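Local coordinates for transcriptional regulator (Actinomyces oris, PDB 5V8C), which acts as a LytR-Cps2A-Psr phosphotransferase, LcpA, mediating glycosylation of a protein anchored to the Gram-positive cell wall, at residues 12-17 and 285-290; 23-28 and 113-118; 49-54 and 86-91; 74-79 and 268-273. All coordinates share one frame; numbering follows the deposited sequence.

Contact 1: 12-17 and 285-290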
loop_
_atom_site.group_PDB
_atom_site.type_symbol
_atom_site.label_atom_id
_atom_site.label_comp_id
_atom_site.label_asym_id
_atom_site.label_seq_id
_atom_site.Cartn_x
_atom_site.Cartn_y
_atom_site.Cartn_z
ATOM N N PRO A 12 -15.842 -9.843 2.248
ATOM C CA PRO A 12 -16.945 -9.740 1.280
ATOM C C PRO A 12 -17.096 -11.012 0.455
ATOM O O PRO A 12 -16.203 -11.853 0.442
ATOM C CB PRO A 12 -16.530 -8.558 0.380
ATOM C CG PRO A 12 -15.362 -7.929 1.036
ATOM C CD PRO A 12 -14.703 -9.001 1.827
ATOM N N THR A 13 -18.221 -11.134 -0.251
ATOM C CA THR A 13 -18.527 -12.252 -1.151
ATOM C C THR A 13 -18.562 -11.753 -2.596
ATOM O O THR A 13 -18.894 -10.590 -2.839
ATOM C CB THR A 13 -19.842 -12.965 -0.741
ATOM O OG1 THR A 13 -20.922 -12.019 -0.695
ATOM C CG2 THR A 13 -19.723 -13.705 0.601
ATOM N N THR A 14 -18.187 -12.614 -3.545
ATOM C CA THR A 14 -18.209 -12.285 -4.969
ATOM C C THR A 14 -18.757 -13.431 -5.808
ATOM O O THR A 14 -18.706 -14.592 -5.390
ATOM C CB THR A 14 -16.825 -11.834 -5.477
ATOM O OG1 THR A 14 -16.986 -11.239 -6.760
ATOM C CG2 THR A 14 -15.814 -12.989 -5.583
ATOM N N SER A 15 -19.245 -13.097 -7.012
ATOM C CA SER A 15 -19.720 -14.057 -8.006
ATOM C C SER A 15 -18.676 -14.169 -9.127
ATOM O O SER A 15 -18.804 -15.014 -10.014
ATOM C CB SER A 15 -21.075 -13.625 -8.562
ATOM O OG SER A 15 -21.098 -12.245 -8.884
ATOM N N SER A 16 -17.624 -13.329 -9.055
ATOM C CA SER A 16 -16.520 -13.268 -10.015
ATOM C C SER A 16 -15.648 -14.531 -9.999
ATOM O O SER A 16 -15.284 -15.018 -8.923
ATOM C CB SER A 16 -15.651 -12.043 -9.737
ATOM O OG SER A 16 -14.527 -11.970 -10.600
ATOM N N PRO A 17 -15.228 -15.024 -11.186
ATOM C CA PRO A 17 -14.325 -16.185 -11.216
ATOM C C PRO A 17 -12.843 -15.785 -11.170
ATOM O O PRO A 17 -12.047 -16.466 -10.520
ATOM C CB PRO A 17 -14.685 -16.876 -12.536
ATOM C CG PRO A 17 -15.277 -15.779 -13.412
ATOM C CD PRO A 17 -15.555 -14.561 -12.552
ATOM N N PRO A 285 -17.726 -3.599 -9.404
ATOM C CA PRO A 285 -18.688 -3.384 -8.306
ATOM C C PRO A 285 -19.948 -4.244 -8.391
ATOM O O PRO A 285 -20.396 -4.761 -7.368
ATOM C CB PRO A 285 -19.002 -1.882 -8.381
ATOM C CG PRO A 285 -18.567 -1.457 -9.729
ATOM C CD PRO A 285 -17.416 -2.334 -10.097
ATOM N N LYS A 286 -20.478 -4.446 -9.617
ATOM C CA LYS A 286 -21.685 -5.234 -9.888
ATOM C C LYS A 286 -21.606 -6.674 -9.389
ATOM O O LYS A 286 -22.636 -7.244 -9.035
ATOM C CB LYS A 286 -22.017 -5.220 -11.388
ATOM N N THR A 287 -20.396 -7.251 -9.336
ATOM C CA THR A 287 -20.197 -8.645 -8.935
ATOM C C THR A 287 -19.643 -8.817 -7.497
ATOM O O THR A 287 -19.320 -9.939 -7.104
ATOM C CB THR A 287 -19.327 -9.371 -9.982
ATOM O OG1 THR A 287 -18.023 -8.786 -10.013
ATOM C CG2 THR A 287 -19.947 -9.357 -11.380
ATOM N N CYS A 288 -19.576 -7.737 -6.703
ATOM C CA CYS A 288 -19.053 -7.812 -5.335
ATOM C C CYS A 288 -20.117 -7.434 -4.295
ATOM O O CYS A 288 -20.899 -6.519 -4.531
ATOM C CB CYS A 288 -17.795 -6.957 -5.196
ATOM S SG CYS A 288 -16.919 -7.161 -3.622
ATOM N N ARG A 289 -20.130 -8.118 -3.133
ATOM C CA ARG A 289 -21.113 -7.860 -2.071
ATOM C C ARG A 289 -20.531 -8.006 -0.645
ATOM O O ARG A 289 -20.039 -9.078 -0.286
ATOM C CB ARG A 289 -22.348 -8.761 -2.254
ATOM C CG ARG A 289 -23.469 -8.548 -1.241
ATOM C CD ARG A 289 -24.334 -9.793 -1.168
ATOM N NE ARG A 289 -25.479 -9.655 -0.265
ATOM C CZ ARG A 289 -25.474 -10.020 1.013
ATOM N NH1 ARG A 289 -26.568 -9.886 1.751
ATOM N NH2 ARG A 289 -24.373 -10.516 1.565
ATOM N N PRO A 290 -20.637 -6.956 0.202
ATOM C CA PRO A 290 -20.162 -7.089 1.591
ATOM C C PRO A 290 -21.186 -7.786 2.505
ATOM O O PRO A 290 -22.316 -8.011 2.079
ATOM C CB PRO A 290 -19.910 -5.637 2.009
ATOM C CG PRO A 290 -20.844 -4.824 1.176
ATOM C CD PRO A 290 -21.195 -5.610 -0.059
#
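T13 and T14 run antiparallel to C288 and R289, end-to-end directions 171° apart, and form a two-stranded pairing near the two ends of the chain. T13 and R289 are the hydrogen-bonded pair: T13 N donates to R289 O at 2.7 Å, and R289 N returns a bond to T13 O at 2.8 Å. T14 and C288 follow as a non-hydrogen-bonded pair, and beyond them S15 N reaches T287 O at 3.2 Å.

The threonine hydroxyls double the grip on two of these carbonyls. T13 OG1 lies 3.1 Å from R289 O, on the opposite face of the carbonyl plane from T13 N, while the T13 side chain runs beside that of R289. With chi1 at -166°, T14 swings OG1 away from its own nitrogen and over T287 O, to which it donates at 2.7 Å from above the carbonyl plane. T14 OG1 in turn accepts from S16 N, closing an ST turn. A valine in place of T14 is likely to cost T287 O one of its donors and leave S16 N without its turn partner. P12 CB packs 4.3 Å from C288 SG, whose disulfide to C102 fastens this short antiparallel beta pairing to helix 94-105, a covalent tie between the C-terminal tail and the protein body.

Contact 2: 23-28 and 113-118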
loop_
_atom_site.group_PDB
_atom_site.type_symbol
_atom_site.label_atom_id
_atom_site.label_comp_id
_atom_site.label_asym_id
_atom_site.label_seq_id
_atom_site.Cartn_x
_atom_site.Cartn_y
_atom_site.Cartn_z
ATOM N N TRP A 23 -5.138 -9.804 -1.234
ATOM C CA TRP A 23 -4.682 -9.284 0.050
ATOM C C TRP A 23 -4.822 -7.774 0.047
ATOM O O TRP A 23 -4.497 -7.119 -0.947
ATOM C CB TRP A 23 -3.201 -9.652 0.273
ATOM C CG TRP A 23 -2.959 -11.114 0.497
ATOM C CD1 TRP A 23 -3.047 -12.114 -0.427
ATOM C CD2 TRP A 23 -2.569 -11.738 1.728
ATOM N NE1 TRP A 23 -2.752 -13.325 0.156
ATOM C CE2 TRP A 23 -2.467 -13.126 1.482
ATOM C CE3 TRP A 23 -2.289 -11.257 3.021
ATOM C CZ2 TRP A 23 -2.097 -14.038 2.479
ATOM C CZ3 TRP A 23 -2.000 -12.171 4.024
ATOM C CH2 TRP A 23 -1.910 -13.543 3.750
ATOM N N LEU A 24 -5.333 -7.220 1.142
ATOM C CA LEU A 24 -5.447 -5.785 1.269
ATOM C C LEU A 24 -4.417 -5.370 2.304
ATOM O O LEU A 24 -4.437 -5.869 3.438
ATOM C CB LEU A 24 -6.870 -5.370 1.683
ATOM C CG LEU A 24 -7.120 -3.870 1.920
ATOM C CD1 LEU A 24 -6.747 -3.025 0.692
ATOM C CD2 LEU A 24 -8.563 -3.619 2.321
ATOM N N ILE A 25 -3.442 -4.559 1.874
ATOM C CA ILE A 25 -2.393 -4.068 2.765
ATOM C C ILE A 25 -2.681 -2.620 3.072
ATOM O O ILE A 25 -2.760 -1.808 2.155
ATOM C CB ILE A 25 -0.952 -4.284 2.225
ATOM C CG1 ILE A 25 -0.710 -5.773 1.845
ATOM C CG2 ILE A 25 0.078 -3.774 3.242
ATOM C CD1 ILE A 25 0.762 -6.194 1.683
ATOM N N LEU A 26 -2.897 -2.308 4.357
ATOM C CA LEU A 26 -3.212 -0.955 4.779
ATOM C C LEU A 26 -2.164 -0.356 5.708
ATOM O O LEU A 26 -1.926 -0.883 6.803
ATOM C CB LEU A 26 -4.594 -0.891 5.442
ATOM C CG LEU A 26 -5.795 -1.359 4.638
ATOM C CD1 LEU A 26 -7.046 -1.361 5.507
ATOM C CD2 LEU A 26 -6.015 -0.493 3.416
ATOM N N GLY A 27 -1.570 0.751 5.260
ATOM C CA GLY A 27 -0.666 1.582 6.046
ATOM C C GLY A 27 -1.507 2.559 6.848
ATOM O O GLY A 27 -2.262 3.348 6.281
ATOM N N THR A 28 -1.454 2.452 8.165
ATOM C CA THR A 28 -2.334 3.152 9.082
ATOM C C THR A 28 -1.669 4.377 9.719
ATOM O O THR A 28 -0.477 4.344 10.025
ATOM C CB THR A 28 -2.858 2.102 10.077
ATOM O OG1 THR A 28 -3.975 1.454 9.477
ATOM C CG2 THR A 28 -3.241 2.664 11.431
ATOM N N VAL A 113 -3.973 -7.319 5.925
ATOM C CA VAL A 113 -2.767 -6.952 6.665
ATOM C C VAL A 113 -2.826 -5.452 6.980
ATOM O O VAL A 113 -3.068 -4.633 6.085
ATOM C CB VAL A 113 -1.449 -7.337 5.934
ATOM C CG1 VAL A 113 -0.249 -7.199 6.867
ATOM C CG2 VAL A 113 -1.522 -8.752 5.373
ATOM N N THR A 114 -2.625 -5.105 8.255
ATOM C CA THR A 114 -2.642 -3.729 8.743
ATOM C C THR A 114 -1.325 -3.420 9.445
ATOM O O THR A 114 -0.833 -4.225 10.232
ATOM C CB THR A 114 -3.895 -3.503 9.596
ATOM O OG1 THR A 114 -5.013 -3.417 8.716
ATOM C CG2 THR A 114 -3.818 -2.259 10.471
ATOM N N ILE A 115 -0.714 -2.293 9.089
ATOM C CA ILE A 115 0.580 -1.892 9.632
ATOM C C ILE A 115 0.484 -0.436 10.058
ATOM O O ILE A 115 0.122 0.421 9.249
ATOM C CB ILE A 115 1.740 -2.104 8.595
ATOM C CG1 ILE A 115 1.555 -3.376 7.749
ATOM C CG2 ILE A 115 3.106 -2.112 9.282
ATOM C CD1 ILE A 115 2.181 -3.325 6.413
ATOM N N ASP A 116 0.818 -0.154 11.317
ATOM C CA ASP A 116 0.824 1.217 11.806
ATOM C C ASP A 116 2.197 1.891 11.558
ATOM O O ASP A 116 3.098 1.255 11.007
ATOM C CB ASP A 116 0.354 1.281 13.274
ATOM C CG ASP A 116 1.264 0.640 14.307
ATOM O OD1 ASP A 116 2.477 0.955 14.310
ATOM O OD2 ASP A 116 0.739 -0.027 15.226
ATOM N N MET A 117 2.348 3.160 11.949
ATOM C CA MET A 117 3.577 3.936 11.756
ATOM C C MET A 117 4.811 3.301 12.424
ATOM O O MET A 117 5.827 3.090 11.763
ATOM C CB MET A 117 3.386 5.386 12.233
ATOM C CG MET A 117 2.531 6.225 11.307
ATOM S SD MET A 117 2.643 7.989 11.728
ATOM C CE MET A 117 1.046 8.549 11.193
ATOM N N ALA A 118 4.714 2.980 13.722
ATOM C CA ALA A 118 5.796 2.351 14.471
ATOM C C ALA A 118 6.088 0.931 13.927
ATOM O O ALA A 118 7.253 0.534 13.839
ATOM C CB ALA A 118 5.432 2.288 15.942
#
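V113 CG2 meets the six-membered ring of W23 at its edge, 3.5 Å from CE3 and almost as near CZ3; the methyl lies close to the plane of the indole, so it meets the rim rather than a face. Further along the same side of the sheet, I25 CG2 touches I115 CD1 at 3.8 Å. I115 holds CG1 beside its backbone nitrogen (chi1 -37°), which directs CD1 back toward the start of the strands and onto I25. L26 and T114 project from the other side, where L26 also packs on T97 of helix 94-105.

These are neighbouring parallel strands inside the mixed seven-stranded sheet of the LytR-Cps2A-Psr fold, 23-28 lying between 111-115 and 52-60. The axes of 23-28 and 113-115 approach to 4.8 Å, with 13° between their directions. Four backbone bonds zip them in parallel register: V113 N to L24 O at 2.9 Å, then L26 N to V113 O, I115 N to L26 O and T28 N to I115 O.

Toward the C-terminal ends the contact turns polar. T28 OG1 lies 3.8 Å from T114 CG2, and T28 CB rests over I115 O. D116, just past the strand, is the N-cap of helix 117-126, with OD1 accepting from Q119 N.

Contact 3: 49-54 and 86-91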
loop_
_atom_site.group_PDB
_atom_site.type_symbol
_atom_site.label_atom_id
_atom_site.label_comp_id
_atom_site.label_asym_id
_atom_site.label_seq_id
_atom_site.Cartn_x
_atom_site.Cartn_y
_atom_site.Cartn_z
ATOM N N GLY A 49 -10.716 6.238 15.240
ATOM C CA GLY A 49 -10.214 7.436 14.584
ATOM C C GLY A 49 -8.816 7.258 14.030
ATOM O O GLY A 49 -7.832 7.535 14.721
ATOM N N SER A 50 -8.721 6.779 12.779
ATOM C CA SER A 50 -7.449 6.549 12.091
ATOM C C SER A 50 -7.632 6.634 10.570
ATOM O O SER A 50 -8.708 6.322 10.061
ATOM C CB SER A 50 -6.863 5.195 12.488
ATOM O OG SER A 50 -5.458 5.163 12.292
ATOM N N ARG A 51 -6.587 7.067 9.848
ATOM C CA ARG A 51 -6.644 7.214 8.393
ATOM C C ARG A 51 -5.710 6.236 7.693
ATOM O O ARG A 51 -4.656 5.897 8.230
ATOM C CB ARG A 51 -6.306 8.654 7.976
ATOM C CG ARG A 51 -7.441 9.644 8.169
ATOM C CD ARG A 51 -7.254 10.853 7.277
ATOM N NE ARG A 51 -8.183 11.928 7.617
ATOM C CZ ARG A 51 -8.333 13.037 6.900
ATOM N NH1 ARG A 51 -7.627 13.221 5.793
ATOM N NH2 ARG A 51 -9.200 13.967 7.280
ATOM N N ALA A 52 -6.090 5.792 6.485
ATOM C CA ALA A 52 -5.272 4.871 5.695
ATOM C C ALA A 52 -4.370 5.670 4.753
ATOM O O ALA A 52 -4.859 6.301 3.816
ATOM C CB ALA A 52 -6.165 3.927 4.904
ATOM N N ASP A 53 -3.066 5.706 5.046
ATOM C CA ASP A 53 -2.090 6.424 4.233
ATOM C C ASP A 53 -1.715 5.608 3.005
ATOM O O ASP A 53 -1.518 6.173 1.929
ATOM C CB ASP A 53 -0.835 6.759 5.060
ATOM C CG ASP A 53 -1.041 7.834 6.112
ATOM O OD1 ASP A 53 -2.136 8.446 6.136
ATOM O OD2 ASP A 53 -0.101 8.079 6.904
ATOM N N VAL A 54 -1.641 4.277 3.162
ATOM C CA VAL A 54 -1.272 3.345 2.095
ATOM C C VAL A 54 -2.356 2.280 1.932
ATOM O O VAL A 54 -2.791 1.686 2.919
ATOM C CB VAL A 54 0.110 2.709 2.384
ATOM C CG1 VAL A 54 0.465 1.650 1.345
ATOM C CG2 VAL A 54 1.201 3.778 2.457
ATOM N N LEU A 86 -10.753 7.079 -0.063
ATOM C CA LEU A 86 -10.110 5.853 0.400
ATOM C C LEU A 86 -9.464 5.997 1.791
ATOM O O LEU A 86 -9.630 5.125 2.640
ATOM C CB LEU A 86 -9.070 5.393 -0.633
ATOM C CG LEU A 86 -9.397 4.142 -1.435
ATOM C CD1 LEU A 86 -10.561 4.379 -2.362
ATOM C CD2 LEU A 86 -8.212 3.721 -2.259
ATOM N N ALA A 87 -8.771 7.111 2.033
ATOM C CA ALA A 87 -8.102 7.369 3.309
ATOM C C ALA A 87 -9.095 7.519 4.470
ATOM O O ALA A 87 -8.802 7.123 5.598
ATOM C CB ALA A 87 -7.243 8.622 3.192
ATOM N N THR A 88 -10.264 8.079 4.174
ATOM C CA THR A 88 -11.309 8.382 5.135
ATOM C C THR A 88 -12.122 7.133 5.508
ATOM O O THR A 88 -12.591 7.046 6.642
ATOM C CB THR A 88 -12.122 9.573 4.610
ATOM O OG1 THR A 88 -11.598 10.738 5.231
ATOM C CG2 THR A 88 -13.621 9.463 4.863
ATOM N N THR A 89 -12.233 6.148 4.599
ATOM C CA THR A 89 -12.954 4.896 4.876
ATOM C C THR A 89 -12.396 4.117 6.090
ATOM O O THR A 89 -13.124 3.321 6.678
ATOM C CB THR A 89 -13.025 4.004 3.629
ATOM O OG1 THR A 89 -11.711 3.547 3.320
ATOM C CG2 THR A 89 -13.649 4.705 2.426
ATOM N N TYR A 90 -11.125 4.347 6.467
ATOM C CA TYR A 90 -10.505 3.635 7.586
ATOM C C TYR A 90 -10.996 4.083 8.973
ATOM O O TYR A 90 -10.950 3.283 9.914
ATOM C CB TYR A 90 -8.964 3.680 7.506
ATOM C CG TYR A 90 -8.324 2.624 8.382
ATOM C CD1 TYR A 90 -8.500 1.269 8.114
ATOM C CD2 TYR A 90 -7.668 2.972 9.558
ATOM C CE1 TYR A 90 -8.007 0.291 8.971
ATOM C CE2 TYR A 90 -7.162 2.001 10.418
ATOM C CZ TYR A 90 -7.334 0.660 10.120
ATOM O OH TYR A 90 -6.835 -0.303 10.959
ATOM N N VAL A 91 -11.481 5.343 9.086
ATOM C CA VAL A 91 -11.946 5.992 10.327
ATOM C C VAL A 91 -12.904 5.113 11.175
ATOM O O VAL A 91 -12.579 4.878 12.337
ATOM C CB VAL A 91 -12.522 7.411 10.073
ATOM C CG1 VAL A 91 -13.233 7.955 11.307
ATOM C CG2 VAL A 91 -11.425 8.369 9.615
#
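A52 N donates to A87 O at 3.1 Å, a nearly straight bond (168° at the hydrogen) that arrives in the carbonyl plane on a lone pair. It is the one hydrogen bond between segments 49-54 and 86-91. S50 O and V91 N also come close, but the angle is poor, and V91 N is instead bonded to T88 O within its own segment.

Weaker CH contacts surround these polar atoms. V91 CA approaches S50 O at 3.3 Å, and A87 CA and A52 O face each other in a similar way.

Apolar packing centres on Y90. Its chi1 of -163° carries the ring away from its own nitrogen and alongside S50, whose CB lies 3.8 Å from CD2, with S50 O at the ring edge. Y90 CB meets A52 CB at 3.8 Å.

The charged group is R51. Its extended chain takes the guanidinium past the turn, where T88 OG1 sits 4.3 Å above the plane, over its centre. Outside the two segments, R51 NH1 is salt-bridged to a phosphate ion, probably from the crystallisation liquor, and R85 brings its guanidinium close to R51. Positive charge gathered next to a bound anion is consistent with a site for phosphate-containing ligands, and the phosphate probably offsets the closeness of the two guanidinium groups.

Contact 4: 74-79 and 268-273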
loop_
_atom_site.group_PDB
_atom_site.type_symbol
_atom_site.label_atom_id
_atom_site.label_comp_id
_atom_site.label_asym_id
_atom_site.label_seq_id
_atom_site.Cartn_x
_atom_site.Cartn_y
_atom_site.Cartn_z
ATOM N N LEU A 74 -8.333 9.079 -3.673
ATOM C CA LEU A 74 -9.361 8.579 -4.591
ATOM C C LEU A 74 -10.722 8.428 -3.885
ATOM O O LEU A 74 -10.811 7.792 -2.840
ATOM C CB LEU A 74 -8.899 7.251 -5.220
ATOM C CG LEU A 74 -9.910 6.474 -6.065
ATOM C CD1 LEU A 74 -9.937 6.975 -7.510
ATOM C CD2 LEU A 74 -9.630 4.989 -6.003
ATOM N N THR A 75 -11.764 9.042 -4.453
ATOM C CA THR A 75 -13.127 9.008 -3.919
ATOM C C THR A 75 -13.898 7.898 -4.635
ATOM O O THR A 75 -13.764 7.746 -5.849
ATOM C CB THR A 75 -13.784 10.385 -4.083
ATOM O OG1 THR A 75 -12.875 11.394 -3.639
ATOM C CG2 THR A 75 -15.100 10.507 -3.335
ATOM N N ILE A 76 -14.650 7.090 -3.876
ATOM C CA ILE A 76 -15.423 5.963 -4.405
ATOM C C ILE A 76 -16.805 5.857 -3.718
ATOM O O ILE A 76 -17.054 6.562 -2.740
ATOM C CB ILE A 76 -14.626 4.630 -4.263
ATOM C CG1 ILE A 76 -14.222 4.364 -2.797
ATOM C CG2 ILE A 76 -13.423 4.565 -5.217
ATOM C CD1 ILE A 76 -14.152 2.909 -2.414
ATOM N N ASN A 77 -17.672 4.935 -4.192
ATOM C CA ASN A 77 -18.961 4.670 -3.554
ATOM C C ASN A 77 -18.721 3.760 -2.340
ATOM O O ASN A 77 -18.589 2.543 -2.498
ATOM C CB ASN A 77 -19.956 4.040 -4.551
ATOM C CG ASN A 77 -21.375 3.864 -4.036
ATOM O OD1 ASN A 77 -22.151 3.056 -4.559
ATOM N ND2 ASN A 77 -21.771 4.629 -3.026
ATOM N N SER A 78 -18.597 4.362 -1.135
ATOM C CA SER A 78 -18.319 3.625 0.104
ATOM C C SER A 78 -19.471 2.709 0.519
ATOM O O SER A 78 -19.274 1.501 0.657
ATOM C CB SER A 78 -17.966 4.581 1.239
ATOM O OG SER A 78 -19.064 5.415 1.572
ATOM N N LYS A 79 -20.656 3.287 0.750
ATOM C CA LYS A 79 -21.854 2.548 1.127
ATOM C C LYS A 79 -22.963 2.974 0.183
ATOM O O LYS A 79 -22.942 4.103 -0.303
ATOM C CB LYS A 79 -22.236 2.828 2.590
ATOM N N VAL A 268 -11.298 13.414 -7.144
ATOM C CA VAL A 268 -10.559 12.418 -7.924
ATOM C C VAL A 268 -11.349 11.099 -7.932
ATOM O O VAL A 268 -11.445 10.393 -6.927
ATOM C CB VAL A 268 -9.046 12.292 -7.546
ATOM C CG1 VAL A 268 -8.778 12.618 -6.080
ATOM C CG2 VAL A 268 -8.454 10.938 -7.941
ATOM N N SER A 269 -11.999 10.838 -9.062
ATOM C CA SER A 269 -12.886 9.695 -9.242
ATOM C C SER A 269 -12.291 8.621 -10.166
ATOM O O SER A 269 -11.477 8.946 -11.035
ATOM C CB SER A 269 -14.227 10.175 -9.792
ATOM O OG SER A 269 -15.294 9.776 -8.948
ATOM N N PRO A 270 -12.714 7.343 -10.044
ATOM C CA PRO A 270 -12.213 6.327 -10.984
ATOM C C PRO A 270 -12.748 6.580 -12.389
ATOM O O PRO A 270 -13.947 6.819 -12.566
ATOM C CB PRO A 270 -12.735 4.997 -10.409
ATOM C CG PRO A 270 -13.270 5.323 -9.036
ATOM C CD PRO A 270 -13.681 6.762 -9.093
ATOM N N ASN A 271 -11.843 6.597 -13.375
ATOM C CA ASN A 271 -12.193 6.797 -14.781
ATOM C C ASN A 271 -12.252 5.456 -15.522
ATOM O O ASN A 271 -12.088 4.403 -14.894
ATOM C CB ASN A 271 -11.213 7.772 -15.462
ATOM C CG ASN A 271 -9.739 7.431 -15.367
ATOM O OD1 ASN A 271 -8.879 8.265 -15.651
ATOM N ND2 ASN A 271 -9.398 6.215 -14.986
ATOM N N GLN A 272 -12.471 5.491 -16.852
ATOM C CA GLN A 272 -12.507 4.285 -17.676
ATOM C C GLN A 272 -11.189 3.494 -17.566
ATOM O O GLN A 272 -11.240 2.278 -17.364
ATOM C CB GLN A 272 -12.852 4.622 -19.135
ATOM C CG GLN A 272 -13.029 3.401 -20.036
ATOM C CD GLN A 272 -14.223 2.558 -19.658
ATOM O OE1 GLN A 272 -15.375 2.908 -19.938
ATOM N NE2 GLN A 272 -13.971 1.409 -19.044
ATOM N N GLU A 273 -10.023 4.186 -17.630
ATOM C CA GLU A 273 -8.695 3.562 -17.493
ATOM C C GLU A 273 -8.603 2.704 -16.217
ATOM O O GLU A 273 -8.165 1.550 -16.283
ATOM C CB GLU A 273 -7.586 4.621 -17.460
ATOM C CG GLU A 273 -7.086 5.098 -18.811
ATOM C CD GLU A 273 -5.853 5.975 -18.681
ATOM O OE1 GLU A 273 -4.727 5.434 -18.771
ATOM O OE2 GLU A 273 -6.011 7.185 -18.395
#
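P270 CG touches two side chains of segment 74-79, 3.9 Å from I76 CG2 and 4.0 Å from L74 CD1. The contact joins the start of a two-stranded antiparallel hairpin, 75-77 with 83-85, to the loop that leads into helix 272-280. I76 and P270 cross at about a right angle, and CD of the same proline ring also comes to 3.4 Å from T75 O. L74 puts CG opposite its backbone nitrogen (chi1 172°), which brings CD1 to within 3.8 Å of P270 N and close to V268 CG2. An alanine in place of P270 would probably leave L74 CD1 and I76 CG2 without the ring that both touch and open a gap between hairpin and loop.

Behind this first shell, helix 94-105 backs both sides, with L105 touching I76 and P270 alike. On the hairpin side L74 and I76 both rest on L86, and the backbone of I76 is bonded to D84 across the hairpin. On the loop side N271 takes the N-cap position of helix 272-280, with ND2 bonded to P258 O. One backbone bond fixes the register of the two segments: T75 N to V268 O, 2.8 Å long and 174° at the hydrogen.

Overall arrangement
From the N terminus, segment 12-17 pairs with 285-290, so contact 1 closes a loop that holds the other three contacts. Within it, strand 23-28 joins 113-118 in contact 2, and contact 3 (49-54 with 86-91) is nested inside that loop. G27 bonds to D53 and V54, placing contacts 2 and 3 on adjoining strands of the central sheet. Segment 74-79 lies within the loop of contact 3, but its partner 268-273 comes much later, so contact 4 crosses both contacts 2 and 3. Contact 4 ties the hairpin to the loop that leads into helix 272-280, and meets contact 3 where L86 bonds to L74. Contact 1 stands apart at the surface, its centre about 23 Å from those of contacts 2 and 3.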